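Local coordinates for protein Cyclase/dehydrase (Mycobacterium smegmatis str. MC2 155, PDB 5Z8O) that is of unknown function but has a START-type fold, which suggests that it may bind a lipid or another hydrophobic ligand, at residues I65-Y70 with M79-D84; T87-R92 with L109-K114; Q91-V96 with T103-D108. One frame throughout, in Å; residues are numbered along the deposited sequence.

How the contacts relate
All three contacts lie in one antiparallel sheet, which runs against the long helix 119-144 as in other START-like proteins. Contact 1 pairs strands 60-69 and 75-83. Contacts 2 and 3 are two successive lengths of the next hairpin, strands 86-97 and 103-113. They share Gln-91 and Arg-92, and their centres are about 16 Å apart. Contacts 1 and 2 touch, with centres about 9 Å apart, because strands 75-83 and 86-97 are neighbours; Leu-80 N lies 2.9 Å from Gln-89 O, a probable hydrogen bond. Contact 3 is further along, its centre about 18 Å from that of contact 1. No ligand site is defined here.

Contact 1. Residues I65-Y70 with M79-D84; sequences ITAVYY and MLQQGD
The carbonyl oxygen of Ile-65 is gripped by two successive amides. Gln-81 N donates to Ile-65 O at 2.7 Å, and Gln-82 N donates to the same oxygen at 3.2 Å. Both donors lie in the carbonyl plane. Ile-65 N in turn donates to Gln-82 O. Further along, Ala-67 and Met-79 exchange a pair of backbone bonds, with Ala-67 N to Met-79 O at 2.8 Å.

Gln-81 reaches back over the strand 60-69. Its CG is anti to its carbonyl carbon (chi1 -66°) and the chain runs on extended. The Gln-81 and Ile-65 side chains cross at about a right angle, and Gln-81 OE1 comes 3.6 Å from Ile-65 CG2. The amide nitrogen, Gln-81 NE2, rests 3.6 Å from the methyl CB of Ala-67. Gln-81 OE1 also accepts from Gln-50 on strand 48-57, so the amide is held from beyond the pair. On the other face, the Leu-80 methyl CD1 packs on Thr-66 CG2 at 3.8 Å, the two side chains crossing at about a right angle.

Met-79 meets Tyr-69 at the far end. The sulfur SD of Met-79 is 3.6 Å from CE1 of Tyr-69 and approaches the ring obliquely, a Met-aromatic contact. At the opposite end, Gln-82 OE1 is bonded to Arg-52 of the second subunit, and Ile-65 packs on Ile-65 of that subunit. This end of the contact thus forms part of the interface with the second subunit. Gln-81 and Gln-82 both facing Ile-65 make a classic beta bulge, in an antiparallel hairpin of the START-type sheet.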
ATOM      1  N   ILE B  65       1.254  -1.320   4.838  1.00 15.42           N
ATOM      2  CA  ILE B  65       1.995  -2.168   3.913  1.00 14.63           C
ATOM      3  C   ILE B  65       3.016  -2.958   4.717  1.00 12.17           C
ATOM      4  O   ILE B  65       3.935  -2.378   5.308  1.00 15.70           O
ATOM      5  CB  ILE B  65       2.684  -1.347   2.814  1.00 15.11           C
ATOM      6  CG1 ILE B  65       1.673  -0.416   2.137  1.00 19.41           C
ATOM      7  CG2 ILE B  65       3.347  -2.274   1.805  1.00 10.04           C
ATOM      8  CD1 ILE B  65       2.204   0.971   1.900  1.00 26.52           C
ATOM      9  N   THR B  66       2.867  -4.282   4.729  1.00 16.67           N
ATOM     10  CA  THR B  66       3.605  -5.138   5.648  1.00 16.29           C
ATOM     11  C   THR B  66       4.275  -6.275   4.892  1.00 20.31           C
ATOM     12  O   THR B  66       3.700  -6.835   3.955  1.00 18.90           O
ATOM     13  CB  THR B  66       2.689  -5.724   6.738  1.00 25.51           C
ATOM     14  OG1 THR B  66       2.036  -6.895   6.237  1.00 37.17           O
ATOM     15  CG2 THR B  66       1.635  -4.715   7.160  1.00 23.84           C
ATOM     16  N   ALA B  67       5.492  -6.610   5.307  1.00 19.65           N
ATOM     17  CA  ALA B  67       6.184  -7.784   4.806  1.00 17.80           C
ATOM     18  C   ALA B  67       5.827  -8.995   5.660  1.00 15.97           C
ATOM     19  O   ALA B  67       5.619  -8.883   6.873  1.00 15.41           O
ATOM     20  CB  ALA B  67       7.698  -7.569   4.807  1.00 16.12           C
ATOM     21  N   VAL B  68       5.759 -10.156   5.015  1.00 14.83           N
ATOM     22  CA  VAL B  68       5.373 -11.405   5.658  1.00 16.94           C
ATOM     23  C   VAL B  68       6.558 -12.354   5.601  1.00 14.05           C
ATOM     24  O   VAL B  68       7.185 -12.511   4.547  1.00 18.22           O
ATOM     25  CB  VAL B  68       4.137 -12.038   4.989  1.00 14.56           C
ATOM     26  CG1 VAL B  68       3.700 -13.288   5.754  1.00 14.17           C
ATOM     27  CG2 VAL B  68       2.996 -11.032   4.910  1.00 15.18           C
ATOM     28  N   TYR B  69       6.856 -12.985   6.729  1.00 18.50           N
ATOM     29  CA  TYR B  69       7.928 -13.959   6.828  1.00 18.96           C
ATOM     30  C   TYR B  69       7.392 -15.224   7.473  1.00 18.45           C
ATOM     31  O   TYR B  69       6.370 -15.211   8.160  1.00 17.93           O
ATOM     32  CB  TYR B  69       9.107 -13.424   7.651  1.00 16.16           C
ATOM     33  CG  TYR B  69       9.662 -12.121   7.136  1.00 16.68           C
ATOM     34  CD1 TYR B  69       9.168 -10.905   7.596  1.00 22.49           C
ATOM     35  CD2 TYR B  69      10.673 -12.104   6.187  1.00 19.71           C
ATOM     36  CE1 TYR B  69       9.670  -9.708   7.126  1.00 19.50           C
ATOM     37  CE2 TYR B  69      11.181 -10.912   5.707  1.00 20.30           C
ATOM     38  CZ  TYR B  69      10.677  -9.717   6.181  1.00 21.65           C
ATOM     39  OH  TYR B  69      11.178  -8.528   5.709  1.00 22.55           O
ATOM     40  N   TYR B  70       8.090 -16.327   7.225  1.00 21.18           N
ATOM     41  CA  TYR B  70       7.719 -17.632   7.762  1.00 22.57           C
ATOM     42  C   TYR B  70       8.973 -18.173   8.436  1.00 23.15           C
ATOM     43  O   TYR B  70       9.659 -19.048   7.893  1.00 20.31           O
ATOM     44  CB  TYR B  70       7.188 -18.539   6.651  1.00 22.07           C
ATOM     45  CG  TYR B  70       6.068 -17.873   5.881  1.00 18.75           C
ATOM     46  CD1 TYR B  70       4.758 -17.911   6.344  1.00 20.89           C
ATOM     47  CD2 TYR B  70       6.329 -17.168   4.711  1.00 21.36           C
ATOM     48  CE1 TYR B  70       3.740 -17.288   5.648  1.00 21.70           C
ATOM     49  CE2 TYR B  70       5.316 -16.540   4.011  1.00 17.18           C
ATOM     50  CZ  TYR B  70       4.024 -16.604   4.484  1.00 18.05           C
ATOM     51  OH  TYR B  70       3.014 -15.981   3.794  1.00 14.69           O
ATOM     52  N   MET B  79       5.991  -7.672   9.458  1.00 18.28           N
ATOM     53  CA  MET B  79       6.746  -6.470   9.791  1.00 20.64           C
ATOM     54  C   MET B  79       6.230  -5.335   8.927  1.00 18.58           C
ATOM     55  O   MET B  79       6.359  -5.384   7.700  1.00 17.67           O
ATOM     56  CB  MET B  79       8.247  -6.668   9.562  1.00 25.53           C
ATOM     57  CG  MET B  79       8.862  -7.773  10.390  1.00 29.05           C
ATOM     58  SD  MET B  79      10.631  -7.954  10.093  1.00 33.53           S
ATOM     59  CE  MET B  79      11.241  -6.401  10.747  1.00 36.04           C
ATOM     60  N   LEU B  80       5.645  -4.323   9.563  1.00 20.00           N
ATOM     61  CA  LEU B  80       5.175  -3.154   8.837  1.00 19.89           C
ATOM     62  C   LEU B  80       6.335  -2.490   8.107  1.00 18.50           C
ATOM     63  O   LEU B  80       7.389  -2.234   8.694  1.00 17.66           O
ATOM     64  CB  LEU B  80       4.520  -2.162   9.797  1.00 21.96           C
ATOM     65  CG  LEU B  80       3.958  -0.892   9.151  1.00 24.43           C
ATOM     66  CD1 LEU B  80       2.765  -1.229   8.270  1.00 19.78           C
ATOM     67  CD2 LEU B  80       3.582   0.140  10.201  1.00 30.57           C
ATOM     68  N   GLN B  81       6.145  -2.235   6.816  1.00 14.87           N
ATOM     69  CA  GLN B  81       7.125  -1.489   6.039  1.00 16.27           C
ATOM     70  C   GLN B  81       6.804  -0.002   6.031  1.00 21.04           C
ATOM     71  O   GLN B  81       7.710   0.829   6.157  1.00 20.10           O
ATOM     72  CB  GLN B  81       7.184  -2.025   4.608  1.00 17.20           C
ATOM     73  CG  GLN B  81       7.704  -3.449   4.512  1.00 18.25           C
ATOM     74  CD  GLN B  81       7.504  -4.044   3.142  1.00 18.67           C
ATOM     75  OE1 GLN B  81       6.448  -3.881   2.533  1.00 19.52           O
ATOM     76  NE2 GLN B  81       8.514  -4.753   2.648  1.00 22.97           N
ATOM     77  N   GLN B  82       5.529   0.343   5.865  1.00 19.53           N
ATOM     78  CA  GLN B  82       5.080   1.727   5.946  1.00 16.50           C
ATOM     79  C   GLN B  82       3.589   1.697   6.235  1.00 17.76           C
ATOM     80  O   GLN B  82       2.856   0.917   5.622  1.00 19.94           O
ATOM     81  CB  GLN B  82       5.373   2.498   4.646  1.00 14.68           C
ATOM     82  CG  GLN B  82       5.101   4.013   4.705  1.00 19.52           C
ATOM     83  CD  GLN B  82       3.624   4.386   4.734  1.00 16.46           C
ATOM     84  OE1 GLN B  82       2.767   3.629   4.284  1.00 17.10           O
ATOM     85  NE2 GLN B  82       3.323   5.556   5.287  1.00 18.72           N
ATOM     86  N   GLY B  83       3.150   2.516   7.181  1.00 19.66           N
ATOM     87  CA  GLY B  83       1.738   2.578   7.494  1.00 19.07           C
ATOM     88  C   GLY B  83       1.391   3.899   8.133  1.00 24.74           C
ATOM     89  O   GLY B  83       2.265   4.635   8.604  1.00 27.74           O
ATOM     90  N   ASP B  84       0.097   4.203   8.132  1.00 23.38           N
ATOM     91  CA  ASP B  84      -0.381   5.358   8.873  1.00 21.89           C
ATOM     92  C   ASP B  84      -0.188   5.120  10.365  1.00 27.12           C
ATOM     93  O   ASP B  84      -0.352   3.998  10.853  1.00 30.35           O
ATOM     94  CB  ASP B  84      -1.857   5.628   8.569  1.00 16.66           C
ATOM     95  CG  ASP B  84      -2.095   6.031   7.127  1.00 21.26           C
ATOM     96  OD1 ASP B  84      -1.712   7.165   6.756  1.00 21.15           O
ATOM     97  OD2 ASP B  84      -2.677   5.226   6.367  1.00 19.11           O
TER

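Contact 2. Residues T87-R92 with L109-K114; sequences TKQEQR and LDVEVK
This contact belongs to the beta hairpin of strands 86-97 and 103-113, whose side chains divide between a charged face and a face turned to helix 119-144. On the charged face Lys-88 spans from its own strand to Asp-110. Its CG is anti to the backbone N (chi1 172°) and the rest of the chain is extended, which carries NZ to the carboxylate. Lys-88 NZ forms a salt bridge with Asp-110 OD2 at 3.0 Å. The ammonium comes from above the carboxylate plane, 54° out of it. Lys-88 NZ also makes a long salt bridge of 3.9 Å to Glu-90 OE1. The ammonium therefore neighbours two acids, and its charge probably eases the closeness of Glu-90 OE1 to Asp-110 OD2, 4.5 Å. Nearer the backbone, CB of Lys-88 packs on CB of Glu-112 at 3.6 Å.

The backbone is antiparallel, with strand axes at 173°. Glu-90 and Asp-110 form a hydrogen-bonded pair with bonds both ways. At Thr-87 and Lys-88 the regular pattern breaks into a classic beta bulge, because both face Glu-112. Thr-87 N donates to Glu-112 O at 3.0 Å from above the carbonyl plane, while the bond from Lys-88 N to that oxygen is weak. Beside it, the methyl CG2 of Thr-87 rests on CG of Lys-114.

On the helix-facing side, the Leu-109 methyl CD1 touches two glutamines. It is 3.4 Å from NE2 of Gln-89 and 3.8 Å from OE1 of Gln-91. The aliphatic part of Gln-89 also touches Val-111, CG against CG1. Leu-109 and Val-111 continue onto Ala-126 and Val-122 of helix 119-144.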
ATOM      1  N   THR B  87       5.355   3.724  13.136  1.00 25.00           N
ATOM      2  CA  THR B  87       6.697   3.561  12.593  1.00 25.22           C
ATOM      3  C   THR B  87       7.175   2.117  12.634  1.00 25.27           C
ATOM      4  O   THR B  87       8.053   1.743  11.848  1.00 28.63           O
ATOM      5  CB  THR B  87       7.700   4.431  13.357  1.00 28.23           C
ATOM      6  OG1 THR B  87       7.642   4.112  14.750  1.00 29.58           O
ATOM      7  CG2 THR B  87       7.385   5.903  13.173  1.00 30.55           C
ATOM      8  N   LYS B  88       6.618   1.301  13.527  1.00 22.53           N
ATOM      9  CA  LYS B  88       6.995  -0.098  13.658  1.00 21.25           C
ATOM     10  C   LYS B  88       5.760  -0.891  14.056  1.00 22.74           C
ATOM     11  O   LYS B  88       4.961  -0.432  14.877  1.00 19.65           O
ATOM     12  CB  LYS B  88       8.107  -0.285  14.703  1.00 19.33           C
ATOM     13  CG  LYS B  88       8.441  -1.736  15.044  1.00 19.97           C
ATOM     14  CD  LYS B  88       9.603  -1.818  16.034  1.00 20.75           C
ATOM     15  CE  LYS B  88       9.619  -3.143  16.764  1.00 25.67           C
ATOM     16  NZ  LYS B  88      10.947  -3.447  17.377  1.00 31.99           N
ATOM     17  N   GLN B  89       5.598  -2.069  13.456  1.00 18.83           N
ATOM     18  CA  GLN B  89       4.598  -3.028  13.918  1.00 20.54           C
ATOM     19  C   GLN B  89       5.078  -4.417  13.523  1.00 20.25           C
ATOM     20  O   GLN B  89       5.045  -4.777  12.342  1.00 20.19           O
ATOM     21  CB  GLN B  89       3.218  -2.730  13.344  1.00 24.19           C
ATOM     22  CG  GLN B  89       2.128  -3.624  13.912  1.00 29.63           C
ATOM     23  CD  GLN B  89       1.726  -4.719  12.959  1.00 39.65           C
ATOM     24  OE1 GLN B  89       1.941  -4.610  11.751  1.00 45.48           O
ATOM     25  NE2 GLN B  89       1.152  -5.792  13.491  1.00 40.62           N
ATOM     26  N   GLU B  90       5.554  -5.180  14.503  1.00 19.08           N
ATOM     27  CA  GLU B  90       6.046  -6.532  14.285  1.00 17.78           C
ATOM     28  C   GLU B  90       5.163  -7.499  15.061  1.00 18.30           C
ATOM     29  O   GLU B  90       5.039  -7.381  16.285  1.00 19.11           O
ATOM     30  CB  GLU B  90       7.505  -6.646  14.718  1.00 21.80           C
ATOM     31  CG  GLU B  90       8.438  -5.761  13.902  1.00 25.03           C
ATOM     32  CD  GLU B  90       9.880  -5.865  14.355  1.00 25.69           C
ATOM     33  OE1 GLU B  90      10.143  -6.616  15.317  1.00 22.85           O
ATOM     34  OE2 GLU B  90      10.741  -5.175  13.768  1.00 27.77           O
ATOM     35  N   GLN B  91       4.527  -8.429  14.347  1.00 18.60           N
ATOM     36  CA  GLN B  91       3.567  -9.349  14.945  1.00 20.69           C
ATOM     37  C   GLN B  91       3.921 -10.780  14.568  1.00 21.05           C
ATOM     38  O   GLN B  91       4.116 -11.084  13.387  1.00 20.32           O
ATOM     39  CB  GLN B  91       2.139  -9.020  14.504  1.00 22.15           C
ATOM     40  CG  GLN B  91       1.085  -9.875  15.187  1.00 29.92           C
ATOM     41  CD  GLN B  91      -0.306  -9.300  15.056  1.00 32.35           C
ATOM     42  OE1 GLN B  91      -0.948  -8.973  16.053  1.00 31.03           O
ATOM     43  NE2 GLN B  91      -0.785  -9.181  13.824  1.00 38.10           N
ATOM     44  N   ARG B  92       4.012 -11.655  15.569  1.00 21.11           N
ATOM     45  CA  ARG B  92       4.377 -13.052  15.365  1.00 20.07           C
ATOM     46  C   ARG B  92       3.252 -13.955  15.852  1.00 20.51           C
ATOM     47  O   ARG B  92       2.809 -13.832  16.999  1.00 23.81           O
ATOM     48  CB  ARG B  92       5.685 -13.380  16.095  1.00 21.44           C
ATOM     49  CG  ARG B  92       6.217 -14.776  15.854  1.00 25.42           C
ATOM     50  CD  ARG B  92       7.453 -15.034  16.704  1.00 29.83           C
ATOM     51  NE  ARG B  92       8.441 -13.973  16.525  1.00 34.33           N
ATOM     52  CZ  ARG B  92       9.412 -13.990  15.615  1.00 30.96           C
ATOM     53  NH1 ARG B  92       9.536 -15.020  14.790  1.00 30.94           N
ATOM     54  NH2 ARG B  92      10.259 -12.974  15.531  1.00 27.44           N
ATOM     55  N   LEU B 109       3.138  -8.879  19.813  1.00 26.01           N
ATOM     56  CA  LEU B 109       2.949  -7.650  19.053  1.00 20.95           C
ATOM     57  C   LEU B 109       3.853  -6.562  19.610  1.00 25.00           C
ATOM     58  O   LEU B 109       3.785  -6.242  20.801  1.00 26.44           O
ATOM     59  CB  LEU B 109       1.485  -7.210  19.084  1.00 23.65           C
ATOM     60  CG  LEU B 109       1.184  -5.882  18.393  1.00 21.89           C
ATOM     61  CD1 LEU B 109       1.335  -6.023  16.876  1.00 23.27           C
ATOM     62  CD2 LEU B 109      -0.209  -5.397  18.763  1.00 20.03           C
ATOM     63  N   ASP B 110       4.701  -6.005  18.749  1.00 25.63           N
ATOM     64  CA  ASP B 110       5.691  -5.001  19.125  1.00 28.64           C
ATOM     65  C   ASP B 110       5.490  -3.800  18.212  1.00 27.04           C
ATOM     66  O   ASP B 110       5.798  -3.873  17.018  1.00 23.90           O
ATOM     67  CB  ASP B 110       7.110  -5.561  19.013  1.00 33.47           C
ATOM     68  CG  ASP B 110       8.141  -4.672  19.672  1.00 38.16           C
ATOM     69  OD1 ASP B 110       7.746  -3.780  20.450  1.00 38.92           O
ATOM     70  OD2 ASP B 110       9.347  -4.877  19.422  1.00 41.93           O
ATOM     71  N   VAL B 111       4.964  -2.701  18.759  1.00 25.73           N
ATOM     72  CA  VAL B 111       4.582  -1.552  17.949  1.00 26.40           C
ATOM     73  C   VAL B 111       5.288  -0.290  18.436  1.00 28.47           C
ATOM     74  O   VAL B 111       5.678  -0.160  19.600  1.00 26.50           O
ATOM     75  CB  VAL B 111       3.053  -1.335  17.930  1.00 26.96           C
ATOM     76  CG1 VAL B 111       2.347  -2.575  17.429  1.00 27.89           C
ATOM     77  CG2 VAL B 111       2.550  -0.968  19.311  1.00 34.31           C
ATOM     78  N   GLU B 112       5.424   0.655  17.507  1.00 32.40           N
ATOM     79  CA  GLU B 112       5.917   2.008  17.734  1.00 34.46           C
ATOM     80  C   GLU B 112       4.929   2.926  17.030  1.00 30.41           C
ATOM     81  O   GLU B 112       4.578   2.673  15.873  1.00 27.12           O
ATOM     82  CB  GLU B 112       7.305   2.226  17.101  1.00 39.97           C
ATOM     83  CG  GLU B 112       8.591   1.692  17.757  1.00 48.90           C
ATOM     84  CD  GLU B 112       8.689   1.883  19.246  1.00 58.53           C
ATOM     85  OE1 GLU B 112       9.160   0.955  19.933  1.00 60.04           O
ATOM     86  OE2 GLU B 112       8.313   2.968  19.732  1.00 61.86           O
ATOM     87  N   VAL B 113       4.487   3.990  17.693  1.00 29.00           N
ATOM     88  CA  VAL B 113       3.548   4.918  17.072  1.00 27.96           C
ATOM     89  C   VAL B 113       4.297   6.197  16.727  1.00 23.62           C
ATOM     90  O   VAL B 113       5.292   6.551  17.369  1.00 26.62           O
ATOM     91  CB  VAL B 113       2.316   5.211  17.956  1.00 32.40           C
ATOM     92  CG1 VAL B 113       1.469   3.954  18.121  1.00 34.11           C
ATOM     93  CG2 VAL B 113       2.742   5.751  19.304  1.00 32.98           C
ATOM     94  N   LYS B 114       3.799   6.906  15.709  1.00 22.48           N
ATOM     95  CA  LYS B 114       4.492   8.104  15.236  1.00 21.97           C
ATOM     96  C   LYS B 114       4.408   9.234  16.252  1.00 23.76           C
ATOM     97  O   LYS B 114       5.419   9.876  16.560  1.00 27.02           O
ATOM     98  CB  LYS B 114       3.935   8.559  13.886  1.00 20.30           C
ATOM     99  CG  LYS B 114       4.299   7.640  12.732  1.00 24.21           C
ATOM    100  CD  LYS B 114       3.563   8.016  11.457  1.00 30.03           C
ATOM    101  CE  LYS B 114       4.001   7.134  10.295  1.00 31.72           C
ATOM    102  NZ  LYS B 114       3.551   7.659   8.977  1.00 31.71           N
TER

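Contact 3. Residues Q91-V96 with T103-D108; sequences QRFSIV and TLLQVD
Segments 91-96 and 103-108, parts of strands 86-97 and 103-113, run antiparallel at 166°, their axes approaching to 4.7 Å, and exchange six backbone hydrogen bonds. Arg-92 with Asp-108, Ser-94 with Gln-106 and Val-96 with Leu-104 are the hydrogen-bonded pairs; the shortest bond is Leu-104 N to Val-96 O, 2.7 Å. Phe-93 with Val-107 and Ile-95 with Leu-105 are the non-hydrogen-bonded pairs.

These last four side chains form an apolar face. Phe-93 and Val-107 lie side by side and point the same way. CG2 of Val-107 is 3.7 Å from CD2 of Phe-93, oblique to the ring, while CG1 of Val-107 is near CE2. A different neighbour meets the ring edge: Leu-105 CD1, near the ring plane. The same methyl also touches Ile-95 CG1, at 4.0 Å, the next side chain of that strand on this face.

The other face is polar for much of its length. Gln-106 folds at its second torsion (chi2 62°), which turns the amide along its own strand to Asp-108. Gln-106 NE2 donates to Asp-108 OD2 at 2.7 Å, on the syn side but tilted 32° out of the carboxylate plane. That oxygen is also bonded to Ser-5 OG. Across the strands, Arg-92 and Asp-108 are linked through water 1. Arg-92 NE donates to the water, which lies at the guanidinium edge, in plane, at 2.9 Å; the bond from the water to Asp-108 OD1 is weak. Arg-92 NH1 is further held by Gln-75. Water 2 joins the Ser-94 hydroxyl to Gln-106 O.

The apolar face is met by two helices: Phe-93 and Leu-105 reach Leu-133 and Leu-137 of helix 119-144, and Ile-95 reaches Ile-17 of helix 14-22. Strands 75-83 and 4-10 continue the sheet on either side of the pair.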
ATOM      1  N   GLN B  91       4.527  -8.429  14.347  1.00 18.60           N
ATOM      2  CA  GLN B  91       3.567  -9.349  14.945  1.00 20.69           C
ATOM      3  C   GLN B  91       3.921 -10.780  14.568  1.00 21.05           C
ATOM      4  O   GLN B  91       4.116 -11.084  13.387  1.00 20.32           O
ATOM      5  CB  GLN B  91       2.139  -9.020  14.504  1.00 22.15           C
ATOM      6  CG  GLN B  91       1.085  -9.875  15.187  1.00 29.92           C
ATOM      7  CD  GLN B  91      -0.306  -9.300  15.056  1.00 32.35           C
ATOM      8  OE1 GLN B  91      -0.948  -8.973  16.053  1.00 31.03           O
ATOM      9  NE2 GLN B  91      -0.785  -9.181  13.824  1.00 38.10           N
ATOM     10  N   ARG B  92       4.012 -11.655  15.569  1.00 21.11           N
ATOM     11  CA  ARG B  92       4.377 -13.052  15.365  1.00 20.07           C
ATOM     12  C   ARG B  92       3.252 -13.955  15.852  1.00 20.51           C
ATOM     13  O   ARG B  92       2.809 -13.832  16.999  1.00 23.81           O
ATOM     14  CB  ARG B  92       5.685 -13.380  16.095  1.00 21.44           C
ATOM     15  CG  ARG B  92       6.217 -14.776  15.854  1.00 25.42           C
ATOM     16  CD  ARG B  92       7.453 -15.034  16.704  1.00 29.83           C
ATOM     17  NE  ARG B  92       8.441 -13.973  16.525  1.00 34.33           N
ATOM     18  CZ  ARG B  92       9.412 -13.990  15.615  1.00 30.96           C
ATOM     19  NH1 ARG B  92       9.536 -15.020  14.790  1.00 30.94           N
ATOM     20  NH2 ARG B  92      10.259 -12.974  15.531  1.00 27.44           N
ATOM     21  N   PHE B  93       2.783 -14.848  14.978  1.00 18.77           N
ATOM     22  CA  PHE B  93       1.824 -15.891  15.334  1.00 22.01           C
ATOM     23  C   PHE B  93       2.537 -17.234  15.412  1.00 22.27           C
ATOM     24  O   PHE B  93       3.239 -17.615  14.473  1.00 16.31           O
ATOM     25  CB  PHE B  93       0.686 -15.993  14.315  1.00 25.11           C
ATOM     26  CG  PHE B  93      -0.118 -14.741  14.160  1.00 31.54           C
ATOM     27  CD1 PHE B  93       0.210 -13.805  13.192  1.00 33.37           C
ATOM     28  CD2 PHE B  93      -1.221 -14.509  14.965  1.00 30.93           C
ATOM     29  CE1 PHE B  93      -0.542 -12.655  13.041  1.00 32.39           C
ATOM     30  CE2 PHE B  93      -1.974 -13.362  14.820  1.00 32.26           C
ATOM     31  CZ  PHE B  93      -1.635 -12.434  13.855  1.00 30.93           C
ATOM     32  N   SER B  94       2.343 -17.952  16.520  1.00 19.25           N
ATOM     33  CA  SER B  94       2.879 -19.299  16.700  1.00 26.49           C
ATOM     34  C   SER B  94       1.737 -20.252  17.034  1.00 23.18           C
ATOM     35  O   SER B  94       0.980 -20.007  17.981  1.00 25.74           O
ATOM     36  CB  SER B  94       3.947 -19.323  17.794  1.00 25.68           C
ATOM     37  OG  SER B  94       5.037 -18.487  17.443  1.00 26.16           O
ATOM     38  N   ILE B  95       1.596 -21.314  16.242  1.00 21.21           N
ATOM     39  CA  ILE B  95       0.490 -22.265  16.351  1.00 19.42           C
ATOM     40  C   ILE B  95       1.034 -23.609  16.829  1.00 21.26           C
ATOM     41  O   ILE B  95       1.787 -24.273  16.105  1.00 26.20           O
ATOM     42  CB  ILE B  95      -0.251 -22.405  15.015  1.00 24.24           C
ATOM     43  CG1 ILE B  95      -0.948 -21.087  14.675  1.00 27.59           C
ATOM     44  CG2 ILE B  95      -1.253 -23.551  15.072  1.00 26.45           C
ATOM     45  CD1 ILE B  95      -1.297 -20.933  13.213  1.00 33.07           C
ATOM     46  N   VAL B  96       0.674 -24.008  18.043  1.00 20.98           N
ATOM     47  CA  VAL B  96       1.138 -25.257  18.645  1.00 26.71           C
ATOM     48  C   VAL B  96      -0.061 -26.147  18.951  1.00 25.89           C
ATOM     49  O   VAL B  96      -0.973 -25.729  19.674  1.00 28.39           O
ATOM     50  CB  VAL B  96       1.970 -25.017  19.913  1.00 25.26           C
ATOM     51  CG1 VAL B  96       2.386 -26.351  20.521  1.00 27.04           C
ATOM     52  CG2 VAL B  96       3.191 -24.177  19.593  1.00 26.40           C
ATOM     53  N   THR B 103      -5.759 -26.227  20.030  1.00 41.22           N
ATOM     54  CA  THR B 103      -4.419 -25.722  19.770  1.00 37.27           C
ATOM     55  C   THR B 103      -4.169 -24.447  20.564  1.00 33.24           C
ATOM     56  O   THR B 103      -5.096 -23.738  20.965  1.00 37.14           O
ATOM     57  CB  THR B 103      -4.193 -25.444  18.279  1.00 42.89           C
ATOM     58  OG1 THR B 103      -5.247 -24.615  17.774  0.54 44.29           O
ATOM     59  CG2 THR B 103      -4.165 -26.738  17.508  0.54 43.52           C
ATOM     60  N   LEU B 104      -2.887 -24.166  20.777  1.00 25.65           N
ATOM     61  CA  LEU B 104      -2.436 -22.967  21.471  1.00 24.77           C
ATOM     62  C   LEU B 104      -1.973 -21.946  20.437  1.00 28.64           C
ATOM     63  O   LEU B 104      -1.108 -22.247  19.605  1.00 27.39           O
ATOM     64  CB  LEU B 104      -1.314 -23.307  22.453  1.00 27.24           C
ATOM     65  CG  LEU B 104      -0.749 -22.197  23.342  1.00 29.69           C
ATOM     66  CD1 LEU B 104      -0.319 -22.764  24.680  1.00 30.14           C
ATOM     67  CD2 LEU B 104       0.424 -21.492  22.674  1.00 29.62           C
ATOM     68  N   LEU B 105      -2.566 -20.754  20.473  1.00 26.63           N
ATOM     69  CA  LEU B 105      -2.135 -19.635  19.643  1.00 27.64           C
ATOM     70  C   LEU B 105      -1.340 -18.645  20.486  1.00 31.15           C
ATOM     71  O   LEU B 105      -1.845 -18.129  21.489  1.00 29.36           O
ATOM     72  CB  LEU B 105      -3.329 -18.935  18.997  1.00 33.90           C
ATOM     73  CG  LEU B 105      -2.929 -17.693  18.195  1.00 37.68           C
ATOM     74  CD1 LEU B 105      -2.161 -18.063  16.928  1.00 34.85           C
ATOM     75  CD2 LEU B 105      -4.140 -16.844  17.869  1.00 39.70           C
ATOM     76  N   GLN B 106      -0.099 -18.388  20.081  1.00 32.68           N
ATOM     77  CA  GLN B 106       0.773 -17.428  20.743  1.00 28.13           C
ATOM     78  C   GLN B 106       0.986 -16.241  19.814  1.00 20.55           C
ATOM     79  O   GLN B 106       1.482 -16.410  18.696  1.00 19.69           O
ATOM     80  CB  GLN B 106       2.114 -18.069  21.105  1.00 30.78           C
ATOM     81  CG  GLN B 106       3.151 -17.086  21.618  1.00 35.17           C
ATOM     82  CD  GLN B 106       2.710 -16.407  22.890  1.00 38.70           C
ATOM     83  OE1 GLN B 106       2.060 -17.021  23.735  1.00 40.68           O
ATOM     84  NE2 GLN B 106       3.049 -15.131  23.033  1.00 43.88           N
ATOM     85  N   VAL B 107       0.601 -15.048  20.263  1.00 19.27           N
ATOM     86  CA  VAL B 107       0.729 -13.831  19.464  1.00 20.81           C
ATOM     87  C   VAL B 107       1.586 -12.836  20.234  1.00 24.74           C
ATOM     88  O   VAL B 107       1.276 -12.502  21.386  1.00 27.28           O
ATOM     89  CB  VAL B 107      -0.638 -13.220  19.115  1.00 20.43           C
ATOM     90  CG1 VAL B 107      -0.472 -12.128  18.064  1.00 23.19           C
ATOM     91  CG2 VAL B 107      -1.588 -14.293  18.619  1.00 22.87           C
ATOM     92  N   ASP B 108       2.661 -12.367  19.604  1.00 22.99           N
ATOM     93  CA  ASP B 108       3.468 -11.269  20.116  1.00 26.77           C
ATOM     94  C   ASP B 108       3.289 -10.058  19.213  1.00 24.74           C
ATOM     95  O   ASP B 108       3.297 -10.187  17.987  1.00 21.39           O
ATOM     96  CB  ASP B 108       4.950 -11.642  20.183  1.00 31.37           C
ATOM     97  CG  ASP B 108       5.215 -12.815  21.096  1.00 40.93           C
ATOM     98  OD1 ASP B 108       6.211 -13.527  20.862  1.00 48.14           O
ATOM     99  OD2 ASP B 108       4.432 -13.028  22.045  1.00 41.04           O
TER
HETATM  100  O   HOH W   1       8.286 -11.949  18.663  1.00 24.39           O
HETATM  101  O   HOH W   2       4.554 -16.037  18.481  1.00 14.66           O